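Local atomic coordinates of fanconi-associated nuclease 1 homolog (Pseudomonas aeruginosa, PDB entry 5Y7Q), a protein that belongs to the Fanconi-associated nuclease 1 family and combines regions assigned to FAN1-type HTH, SAP and VRR-NUC domains. Residues Trp420-Phe424 against Leu481-Val486; Cys473-Asp477 against Trp488-Glu493; Ile411-Phe415 against Trp511-Leu516. All blocks are in the same frame, centred on the assembly; numbering follows the deposited sequence.

Contact 1. Residues Trp420-Phe424 against Leu481-Val486; sequences WEAIF and LQSPFV. With nucleotides of chain D.
Trp420 and Ser483 mark where the two backbones come nearest, with Trp420 CA and Ser483 CA 8.8 Å apart, and no hydrogen bond spans the gap. The short helix 420-423 here packs on an irregular loop of the VRR-NUC domain, whose turn is an ST motif. Trp420 does most of the touching: CG stands opposite the backbone N (chi1 -171°), which sends the six-membered ring across to the loop. Its atom CZ3 meets Ser483 CB at 3.5 Å. Leu481 CB and Val486 CG2 lie at the edge of the same indole, and the Leu481 side chain runs at about a right angle to it. The indole NE1 turns elsewhere, to Glu222 OE2. Within its own segment, Phe424 lays CE2 over one face of the Trp420 ring, while Phe424 CZ reaches the Ser483 CB. Ile423 faces the loop with two branches: CG2 slides past Pro484 CG, and CD1 sits 3.7 Å from Phe485 CD1 at that ring's edge. Gln482 CB points away from helix 420-423, and its NE2 makes a weak, doubtful hydrogen bond to O4 of DT12 of chain D. Ser483 OG accepts from Val486 N at 3.1 Å, with an N-H...O angle of 140°.

Contact 2. Residues Cys473-Asp477 against Trp488-Glu493; sequences CRYRD and WELLGE
Tyr475 and Leu491 join helix 467-478 of the VRR-NUC domain to the turn that leads into helix 493-502, where Gly492 holds the N-cap position. The link is a hydrogen bond from Tyr475 OH to Leu491 O, 2.6 Å long. The hydroxyl lies in the carbonyl plane, with a C=O...donor angle of 151°, and the accepting oxygen in turn sits at the edge of the phenol ring. A chi1 of 179° points the phenol away from its own backbone N and carries it across to the loop. Leu491 CG packs 3.9 Å from Tyr475 CE2 as the two side chains pass at a slant. Trp488 comes to the same ring further back, its CZ3 lying 3.8 Å from Tyr475 CD2; the two rings meet obliquely, their planes inclined at 57°. That CZ3 also lies 3.6 Å from Tyr475 O, against the helix backbone. Nearer the solvent, a long salt bridge runs from Arg476 NH2 to Glu493 OE2 at 3.5 Å. The carboxylate oxygen is near the guanidinium plane, but the planes of the two groups are steeply inclined to each other. Trp488 NE1 is engaged by Leu481 O. Leu491 continues inward to Leu410, Ser413 and Leu417 of helix 409-418, and both it and Tyr475 touch Leu496 of helix 493-502.

Contact 3. Residues Ile411-Phe415 against Trp511-Leu516; sequences INSLF and WFERLL
The Phe512 ring lies with one face against Phe415, whose CA is over the rim and whose CB makes a CH-pi contact, 3.8 Å from the centroid of the Phe512 ring. Toward that face the ring of Phe415 also presents its edge, an edge-to-face pair with centroids 5.5 Å apart and planes at 62°. The indole of Trp511 carries Ile411 CD1 over one face, 3.7 Å from the centroid of its six-membered ring and nearly on the ring normal. Both arrangements sit where helices 409-418 and 505-517 cross almost perpendicularly, at 88° for the short segments, with axes 10.2 Å apart; the second belongs to the VRR-NUC domain. At this crossing the Phe512 ring reaches past side chains to the other helix's backbone: its CE1 is 3.4 Å from Ile411 O, while CZ lies beside Phe415 N. Phe415 N already donates to Ile411 O within helix 409-418, and the ring packs beside that bonded pair. Leu414 CB touches ring atom CZ of Phe512. With CG opposite its backbone N (chi1 168°), Phe415 reaches Leu515 and Leu516, one turn beyond Phe512 in helix 505-517. Its CD2 meets Leu515 CD2 at 3.7 Å, with the two side chains set obliquely, and its CZ touches Leu516 CD2, the two side chains crossing at about a right angle. Trp511 also packs on Phe561 and Cys562 of helix 553-564, and Phe415 and Leu516 both touch Phe455. Asn412 gives ND2 to Arg523 O, while its OD1 lies 3.6 Å from Leu515 CD2.

Contact 3 opens and closes the series along the chain: 411-415 comes first and 511-516 last, enclosing both others, whose segments alternate in the order 420-424, 473-477, 481-486 and 488-493. The centre of contact 1 lies about 12 Å from each of the other two centres, and contacts 2 and 3 are about 16 Å apart. Helix 409-418 is followed closely in the chain by helix 420-423, and the loop between helices 467-478 and 493-502 supplies one side of both contact 1 and contact 2. Phe485 of that loop meets Phe415 edge-to-face, while Leu491 CD2 touches Ser413 CB. Helix 409-418 thus touches, or supplies, part of all three, joining them in one packed region that includes the VRR-NUC segments.

Contact 1. Residues Trp420-Phe424 against Leu481-Val486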
loop_
_atom_site.group_PDB
_atom_site.type_symbol
_atom_site.label_atom_id
_atom_site.label_comp_id
_atom_site.label_asym_id
_atom_site.label_seq_id
_atom_site.Cartn_x
_atom_site.Cartn_y
_atom_site.Cartn_z
ATOM N N TRP A 420 1.964 9.149 -19.648
ATOM C CA TRP A 420 3.186 8.515 -19.161
ATOM C C TRP A 420 4.363 9.484 -19.037
ATOM O O TRP A 420 5.070 9.491 -18.024
ATOM C CB TRP A 420 3.553 7.387 -20.110
ATOM C CG TRP A 420 4.631 6.555 -19.630
ATOM C CD1 TRP A 420 5.966 6.786 -19.762
ATOM C CD2 TRP A 420 4.497 5.308 -18.950
ATOM N NE1 TRP A 420 6.680 5.755 -19.191
ATOM C CE2 TRP A 420 5.798 4.834 -18.687
ATOM C CE3 TRP A 420 3.405 4.550 -18.532
ATOM C CZ2 TRP A 420 6.034 3.629 -18.019
ATOM C CZ3 TRP A 420 3.643 3.344 -17.858
ATOM C CH2 TRP A 420 4.942 2.900 -17.616
ATOM N N GLU A 421 4.601 10.291 -20.073
ATOM C CA GLU A 421 5.786 11.135 -20.086
ATOM C C GLU A 421 5.706 12.247 -19.056
ATOM O O GLU A 421 6.751 12.749 -18.624
ATOM C CB GLU A 421 6.020 11.708 -21.485
ATOM C CG GLU A 421 7.160 11.023 -22.233
ATOM C CD GLU A 421 6.687 10.089 -23.341
ATOM O OE1 GLU A 421 5.830 10.509 -24.152
ATOM O OE2 GLU A 421 7.186 8.938 -23.402
ATOM N N ALA A 422 4.499 12.645 -18.655
ATOM C CA ALA A 422 4.356 13.579 -17.540
ATOM C C ALA A 422 4.403 12.878 -16.187
ATOM O O ALA A 422 4.907 13.442 -15.207
ATOM C CB ALA A 422 3.053 14.352 -17.663
ATOM N N ILE A 423 3.836 11.674 -16.099
ATOM C CA ILE A 423 3.778 10.991 -14.815
ATOM C C ILE A 423 5.181 10.666 -14.331
ATOM O O ILE A 423 5.481 10.786 -13.137
ATOM C CB ILE A 423 2.876 9.753 -14.954
ATOM C CG1 ILE A 423 1.426 10.206 -15.106
ATOM C CG2 ILE A 423 3.006 8.815 -13.767
ATOM C CD1 ILE A 423 0.522 9.095 -15.538
ATOM N N PHE A 424 6.067 10.313 -15.256
ATOM C CA PHE A 424 7.459 9.960 -14.995
ATOM C C PHE A 424 8.443 11.114 -15.203
ATOM O O PHE A 424 9.643 10.867 -15.384
ATOM C CB PHE A 424 7.848 8.743 -15.831
ATOM C CG PHE A 424 7.217 7.489 -15.333
ATOM C CD1 PHE A 424 7.724 6.846 -14.222
ATOM C CD2 PHE A 424 6.079 6.979 -15.928
ATOM C CE1 PHE A 424 7.130 5.707 -13.756
ATOM C CE2 PHE A 424 5.473 5.837 -15.437
ATOM C CZ PHE A 424 5.996 5.210 -14.368
ATOM N N LEU A 481 6.280 -2.331 -17.673
ATOM C CA LEU A 481 6.896 -1.452 -16.692
ATOM C C LEU A 481 5.910 -1.163 -15.570
ATOM O O LEU A 481 4.731 -0.943 -15.814
ATOM C CB LEU A 481 7.348 -0.149 -17.353
ATOM C CG LEU A 481 8.558 -0.215 -18.288
ATOM C CD1 LEU A 481 8.999 1.179 -18.641
ATOM C CD2 LEU A 481 9.705 -0.959 -17.653
ATOM N N GLN A 482 6.381 -1.195 -14.328
ATOM C CA GLN A 482 5.503 -0.902 -13.200
ATOM C C GLN A 482 5.135 0.572 -13.175
ATOM O O GLN A 482 6.004 1.440 -13.330
ATOM C CB GLN A 482 6.174 -1.301 -11.898
ATOM C CG GLN A 482 6.589 -2.728 -11.920
ATOM C CD GLN A 482 5.886 -3.526 -10.887
ATOM O OE1 GLN A 482 4.662 -3.452 -10.754
ATOM N NE2 GLN A 482 6.652 -4.313 -10.131
ATOM N N SER A 483 3.839 0.850 -13.018
ATOM C CA SER A 483 3.298 2.203 -13.070
ATOM C C SER A 483 2.096 2.284 -12.150
ATOM O O SER A 483 1.488 1.261 -11.812
ATOM C CB SER A 483 2.886 2.593 -14.493
ATOM O OG SER A 483 1.688 1.906 -14.840
ATOM N N PRO A 484 1.718 3.481 -11.729
ATOM C CA PRO A 484 0.488 3.586 -10.927
ATOM C C PRO A 484 -0.802 3.250 -11.685
ATOM O O PRO A 484 -1.702 2.630 -11.099
ATOM C CB PRO A 484 0.521 5.051 -10.458
ATOM C CG PRO A 484 1.353 5.771 -11.510
ATOM C CD PRO A 484 2.378 4.783 -11.954
ATOM N N PHE A 485 -0.976 3.711 -12.933
ATOM C CA PHE A 485 -2.288 3.627 -13.576
ATOM C C PHE A 485 -2.457 2.568 -14.671
ATOM O O PHE A 485 -3.574 2.430 -15.187
ATOM C CB PHE A 485 -2.669 4.980 -14.165
ATOM C CG PHE A 485 -2.592 6.089 -13.192
ATOM C CD1 PHE A 485 -1.630 7.084 -13.331
ATOM C CD2 PHE A 485 -3.467 6.148 -12.131
ATOM C CE1 PHE A 485 -1.552 8.123 -12.431
ATOM C CE2 PHE A 485 -3.399 7.192 -11.221
ATOM C CZ PHE A 485 -2.432 8.179 -11.370
ATOM N N VAL A 486 -1.419 1.834 -15.070
ATOM C CA VAL A 486 -1.510 1.011 -16.275
ATOM C C VAL A 486 -1.508 -0.454 -15.879
ATOM O O VAL A 486 -0.506 -0.962 -15.362
ATOM C CB VAL A 486 -0.381 1.306 -17.272
ATOM C CG1 VAL A 486 -0.459 0.336 -18.440
ATOM C CG2 VAL A 486 -0.471 2.748 -17.760
ATOM P P DT D 12 4.656 -7.843 -0.939
ATOM O OP1 DT D 12 4.282 -8.470 0.353
ATOM O OP2 DT D 12 6.081 -7.832 -1.350
ATOM O "O5'" DT D 12 3.791 -8.513 -2.127
ATOM C "C5'" DT D 12 4.194 -8.372 -3.516
ATOM C "C4'" DT D 12 3.084 -8.822 -4.476
ATOM O "O4'" DT D 12 2.424 -7.652 -5.060
ATOM C "C3'" DT D 12 3.551 -9.653 -5.677
ATOM O "O3'" DT D 12 3.407 -11.032 -5.397
ATOM C "C2'" DT D 12 2.591 -9.199 -6.766
ATOM C "C1'" DT D 12 2.530 -7.717 -6.467
ATOM N N1 DT D 12 3.773 -6.984 -6.847
ATOM C C2 DT D 12 4.359 -7.183 -8.093
ATOM O O2 DT D 12 3.916 -7.933 -8.947
ATOM N N3 DT D 12 5.493 -6.450 -8.306
ATOM C C4 DT D 12 6.097 -5.568 -7.428
ATOM O O4 DT D 12 7.119 -4.956 -7.712
ATOM C C5 DT D 12 5.441 -5.421 -6.162
ATOM C C6 DT D 12 4.327 -6.109 -5.932
#

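Contact 2. Residues Cys473-Asp477 against Trp488-Glu493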
loop_
_atom_site.group_PDB
_atom_site.type_symbol
_atom_site.label_atom_id
_atom_site.label_comp_id
_atom_site.label_asym_id
_atom_site.label_seq_id
_atom_site.Cartn_x
_atom_site.Cartn_y
_atom_site.Cartn_z
ATOM N N CYS A 473 2.093 3.563 -29.287
ATOM C CA CYS A 473 3.544 3.529 -29.166
ATOM C C CYS A 473 3.973 3.470 -27.709
ATOM O O CYS A 473 4.878 2.706 -27.363
ATOM C CB CYS A 473 4.171 4.714 -29.885
ATOM S SG CYS A 473 4.386 4.308 -31.627
ATOM N N ARG A 474 3.335 4.258 -26.839
ATOM C CA ARG A 474 3.640 4.153 -25.420
ATOM C C ARG A 474 3.362 2.745 -24.925
ATOM O O ARG A 474 4.127 2.207 -24.123
ATOM C CB ARG A 474 2.835 5.184 -24.626
ATOM C CG ARG A 474 3.643 5.968 -23.583
ATOM C CD ARG A 474 4.724 6.877 -24.177
ATOM N NE ARG A 474 4.216 7.777 -25.215
ATOM C CZ ARG A 474 4.684 7.834 -26.466
ATOM N NH1 ARG A 474 5.689 7.044 -26.834
ATOM N NH2 ARG A 474 4.155 8.683 -27.351
ATOM N N TYR A 475 2.306 2.120 -25.442
ATOM C CA TYR A 475 1.964 0.755 -25.076
ATOM C C TYR A 475 3.057 -0.218 -25.487
ATOM O O TYR A 475 3.393 -1.132 -24.730
ATOM C CB TYR A 475 0.641 0.372 -25.731
ATOM C CG TYR A 475 0.114 -1.041 -25.474
ATOM C CD1 TYR A 475 0.473 -2.122 -26.295
ATOM C CD2 TYR A 475 -0.769 -1.273 -24.457
ATOM C CE1 TYR A 475 -0.035 -3.387 -26.081
ATOM C CE2 TYR A 475 -1.273 -2.525 -24.223
ATOM C CZ TYR A 475 -0.915 -3.573 -25.034
ATOM O OH TYR A 475 -1.466 -4.801 -24.767
ATOM N N ARG A 476 3.603 -0.068 -26.690
ATOM C CA ARG A 476 4.634 -1.011 -27.108
ATOM C C ARG A 476 5.952 -0.758 -26.378
ATOM O O ARG A 476 6.616 -1.703 -25.945
ATOM C CB ARG A 476 4.829 -0.933 -28.618
ATOM C CG ARG A 476 3.763 -1.622 -29.454
ATOM C CD ARG A 476 3.740 -0.978 -30.827
ATOM N NE ARG A 476 3.229 -1.838 -31.886
ATOM C CZ ARG A 476 1.988 -2.303 -31.936
ATOM N NH1 ARG A 476 1.116 -2.016 -30.962
ATOM N NH2 ARG A 476 1.623 -3.066 -32.961
ATOM N N ASP A 477 6.342 0.512 -26.243
ATOM C CA ASP A 477 7.585 0.886 -25.576
ATOM C C ASP A 477 7.586 0.445 -24.110
ATOM O O ASP A 477 8.526 -0.206 -23.639
ATOM C CB ASP A 477 7.768 2.410 -25.695
ATOM C CG ASP A 477 9.236 2.856 -25.691
ATOM O OD1 ASP A 477 9.898 2.805 -24.621
ATOM O OD2 ASP A 477 9.716 3.297 -26.763
ATOM N N TRP A 488 -1.379 -3.849 -17.417
ATOM C CA TRP A 488 -1.028 -4.474 -18.695
ATOM C C TRP A 488 -1.634 -5.860 -18.841
ATOM O O TRP A 488 -1.899 -6.315 -19.962
ATOM C CB TRP A 488 0.489 -4.627 -18.844
ATOM C CG TRP A 488 1.291 -3.427 -18.612
ATOM C CD1 TRP A 488 1.925 -3.089 -17.458
ATOM C CD2 TRP A 488 1.595 -2.387 -19.566
ATOM N NE1 TRP A 488 2.595 -1.904 -17.627
ATOM C CE2 TRP A 488 2.407 -1.451 -18.909
ATOM C CE3 TRP A 488 1.250 -2.160 -20.909
ATOM C CZ2 TRP A 488 2.866 -0.297 -19.532
ATOM C CZ3 TRP A 488 1.723 -1.017 -21.536
ATOM C CH2 TRP A 488 2.527 -0.104 -20.847
ATOM N N GLU A 489 -1.733 -6.578 -17.727
ATOM C CA GLU A 489 -2.339 -7.898 -17.735
ATOM C C GLU A 489 -3.752 -7.816 -18.292
ATOM O O GLU A 489 -4.182 -8.674 -19.074
ATOM C CB GLU A 489 -2.321 -8.461 -16.307
ATOM C CG GLU A 489 -1.133 -7.930 -15.394
ATOM C CD GLU A 489 -1.313 -6.465 -14.858
ATOM O OE1 GLU A 489 -2.488 -6.007 -14.746
ATOM O OE2 GLU A 489 -0.278 -5.782 -14.565
ATOM N N LEU A 490 -4.465 -6.749 -17.930
ATOM C CA LEU A 490 -5.852 -6.528 -18.291
ATOM C C LEU A 490 -6.019 -5.967 -19.693
ATOM O O LEU A 490 -7.084 -6.165 -20.300
ATOM C CB LEU A 490 -6.481 -5.566 -17.288
ATOM C CG LEU A 490 -7.776 -4.891 -17.726
ATOM C CD1 LEU A 490 -8.921 -5.877 -17.605
ATOM C CD2 LEU A 490 -8.044 -3.640 -16.929
ATOM N N LEU A 491 -5.005 -5.267 -20.224
ATOM C CA LEU A 491 -5.176 -4.498 -21.450
ATOM C C LEU A 491 -4.457 -5.210 -22.588
ATOM O O LEU A 491 -3.361 -4.813 -22.995
ATOM C CB LEU A 491 -4.630 -3.074 -21.223
ATOM C CG LEU A 491 -4.681 -2.015 -22.326
ATOM C CD1 LEU A 491 -6.097 -1.858 -22.797
ATOM C CD2 LEU A 491 -4.178 -0.708 -21.784
ATOM N N GLY A 492 -5.184 -6.102 -23.249
ATOM C CA GLY A 492 -4.647 -6.813 -24.386
ATOM C C GLY A 492 -4.835 -6.010 -25.630
ATOM O O GLY A 492 -5.584 -5.042 -25.630
ATOM N N GLU A 493 -4.132 -6.396 -26.696
ATOM C CA GLU A 493 -4.130 -5.525 -27.864
ATOM C C GLU A 493 -5.550 -5.290 -28.374
ATOM O O GLU A 493 -5.898 -4.163 -28.747
ATOM C CB GLU A 493 -3.233 -6.092 -28.952
ATOM C CG GLU A 493 -2.180 -5.111 -29.409
ATOM C CD GLU A 493 -1.433 -5.631 -30.609
ATOM O OE1 GLU A 493 -1.234 -6.865 -30.672
ATOM O OE2 GLU A 493 -1.075 -4.822 -31.498
#

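Contact 3. Residues Ile411-Phe415 against Trp511-Leu516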
loop_
_atom_site.group_PDB
_atom_site.type_symbol
_atom_site.label_atom_id
_atom_site.label_comp_id
_atom_site.label_asym_id
_atom_site.label_seq_id
_atom_site.Cartn_x
_atom_site.Cartn_y
_atom_site.Cartn_z
ATOM N N ILE A 411 -9.914 2.712 -18.316
ATOM C CA ILE A 411 -9.818 4.165 -18.373
ATOM C C ILE A 411 -8.548 4.664 -17.688
ATOM O O ILE A 411 -7.851 5.538 -18.223
ATOM C CB ILE A 411 -11.084 4.787 -17.779
ATOM C CG1 ILE A 411 -12.233 4.445 -18.703
ATOM C CG2 ILE A 411 -10.936 6.281 -17.636
ATOM C CD1 ILE A 411 -13.547 4.958 -18.248
ATOM N N ASN A 412 -8.217 4.124 -16.506
ATOM C CA ASN A 412 -6.953 4.503 -15.881
ATOM C C ASN A 412 -5.785 4.142 -16.777
ATOM O O ASN A 412 -4.859 4.942 -16.941
ATOM C CB ASN A 412 -6.792 3.852 -14.515
ATOM C CG ASN A 412 -7.762 4.396 -13.508
ATOM O OD1 ASN A 412 -8.583 5.245 -13.841
ATOM N ND2 ASN A 412 -7.705 3.891 -12.284
ATOM N N SER A 413 -5.830 2.968 -17.414
ATOM C CA SER A 413 -4.727 2.598 -18.288
ATOM C C SER A 413 -4.562 3.606 -19.409
ATOM O O SER A 413 -3.471 4.136 -19.618
ATOM C CB SER A 413 -4.939 1.198 -18.837
ATOM O OG SER A 413 -4.709 0.257 -17.804
ATOM N N LEU A 414 -5.640 3.898 -20.137
ATOM C CA LEU A 414 -5.550 4.878 -21.212
ATOM C C LEU A 414 -4.952 6.186 -20.709
ATOM O O LEU A 414 -4.146 6.823 -21.404
ATOM C CB LEU A 414 -6.936 5.104 -21.822
ATOM C CG LEU A 414 -7.498 3.883 -22.544
ATOM C CD1 LEU A 414 -8.943 4.095 -22.869
ATOM C CD2 LEU A 414 -6.714 3.633 -23.796
ATOM N N PHE A 415 -5.307 6.586 -19.487
ATOM C CA PHE A 415 -4.728 7.803 -18.923
ATOM C C PHE A 415 -3.230 7.648 -18.695
ATOM O O PHE A 415 -2.435 8.534 -19.043
ATOM C CB PHE A 415 -5.414 8.150 -17.615
ATOM C CG PHE A 415 -4.702 9.199 -16.839
ATOM C CD1 PHE A 415 -4.698 10.517 -17.279
ATOM C CD2 PHE A 415 -4.041 8.883 -15.669
ATOM C CE1 PHE A 415 -4.044 11.509 -16.558
ATOM C CE2 PHE A 415 -3.378 9.861 -14.944
ATOM C CZ PHE A 415 -3.381 11.181 -15.390
ATOM N N TRP A 511 -13.049 12.140 -18.373
ATOM C CA TRP A 511 -12.567 11.199 -17.370
ATOM C C TRP A 511 -11.182 11.582 -16.868
ATOM O O TRP A 511 -10.938 11.620 -15.660
ATOM C CB TRP A 511 -12.553 9.781 -17.939
ATOM C CG TRP A 511 -13.888 9.309 -18.320
ATOM C CD1 TRP A 511 -15.083 9.645 -17.733
ATOM C CD2 TRP A 511 -14.203 8.449 -19.405
ATOM N NE1 TRP A 511 -16.124 9.028 -18.389
ATOM C CE2 TRP A 511 -15.610 8.290 -19.423
ATOM C CE3 TRP A 511 -13.439 7.803 -20.373
ATOM C CZ2 TRP A 511 -16.257 7.498 -20.362
ATOM C CZ3 TRP A 511 -14.086 7.013 -21.305
ATOM C CH2 TRP A 511 -15.481 6.868 -21.294
ATOM N N PHE A 512 -10.260 11.879 -17.785
ATOM C CA PHE A 512 -8.866 12.113 -17.403
ATOM C C PHE A 512 -8.737 13.323 -16.483
ATOM O O PHE A 512 -7.969 13.303 -15.508
ATOM C CB PHE A 512 -8.005 12.279 -18.658
ATOM C CG PHE A 512 -7.844 11.006 -19.446
ATOM C CD1 PHE A 512 -8.394 9.808 -18.983
ATOM C CD2 PHE A 512 -7.128 10.992 -20.624
ATOM C CE1 PHE A 512 -8.258 8.624 -19.696
ATOM C CE2 PHE A 512 -6.972 9.806 -21.333
ATOM C CZ PHE A 512 -7.539 8.625 -20.875
ATOM N N GLU A 513 -9.502 14.380 -16.757
ATOM C CA GLU A 513 -9.471 15.535 -15.873
ATOM C C GLU A 513 -10.112 15.220 -14.528
ATOM O O GLU A 513 -9.668 15.744 -13.496
ATOM C CB GLU A 513 -10.155 16.728 -16.538
ATOM C CG GLU A 513 -9.470 18.064 -16.272
ATOM C CD GLU A 513 -8.525 18.481 -17.394
ATOM O OE1 GLU A 513 -8.989 18.664 -18.544
ATOM O OE2 GLU A 513 -7.312 18.621 -17.118
ATOM N N ARG A 514 -11.133 14.358 -14.502
ATOM C CA ARG A 514 -11.717 14.000 -13.210
ATOM C C ARG A 514 -10.722 13.228 -12.350
ATOM O O ARG A 514 -10.606 13.478 -11.142
ATOM C CB ARG A 514 -13.000 13.185 -13.392
ATOM C CG ARG A 514 -13.781 12.982 -12.087
ATOM C CD ARG A 514 -15.071 12.201 -12.296
ATOM N NE ARG A 514 -15.299 11.218 -11.238
ATOM C CZ ARG A 514 -16.031 11.431 -10.147
ATOM N NH1 ARG A 514 -16.629 12.612 -9.941
ATOM N NH2 ARG A 514 -16.158 10.448 -9.256
ATOM N N LEU A 515 -9.995 12.285 -12.955
ATOM C CA LEU A 515 -8.973 11.543 -12.224
ATOM C C LEU A 515 -7.889 12.473 -11.684
ATOM O O LEU A 515 -7.556 12.431 -10.490
ATOM C CB LEU A 515 -8.374 10.476 -13.135
ATOM C CG LEU A 515 -7.324 9.587 -12.488
ATOM C CD1 LEU A 515 -7.816 9.060 -11.132
ATOM C CD2 LEU A 515 -7.009 8.454 -13.435
ATOM N N LEU A 516 -7.336 13.333 -12.553
ATOM C CA LEU A 516 -6.303 14.274 -12.117
ATOM C C LEU A 516 -6.768 15.128 -10.951
ATOM O O LEU A 516 -5.983 15.416 -10.041
ATOM C CB LEU A 516 -5.877 15.192 -13.261
ATOM C CG LEU A 516 -4.717 14.697 -14.121
ATOM C CD1 LEU A 516 -4.303 15.810 -15.080
ATOM C CD2 LEU A 516 -3.534 14.212 -13.282
#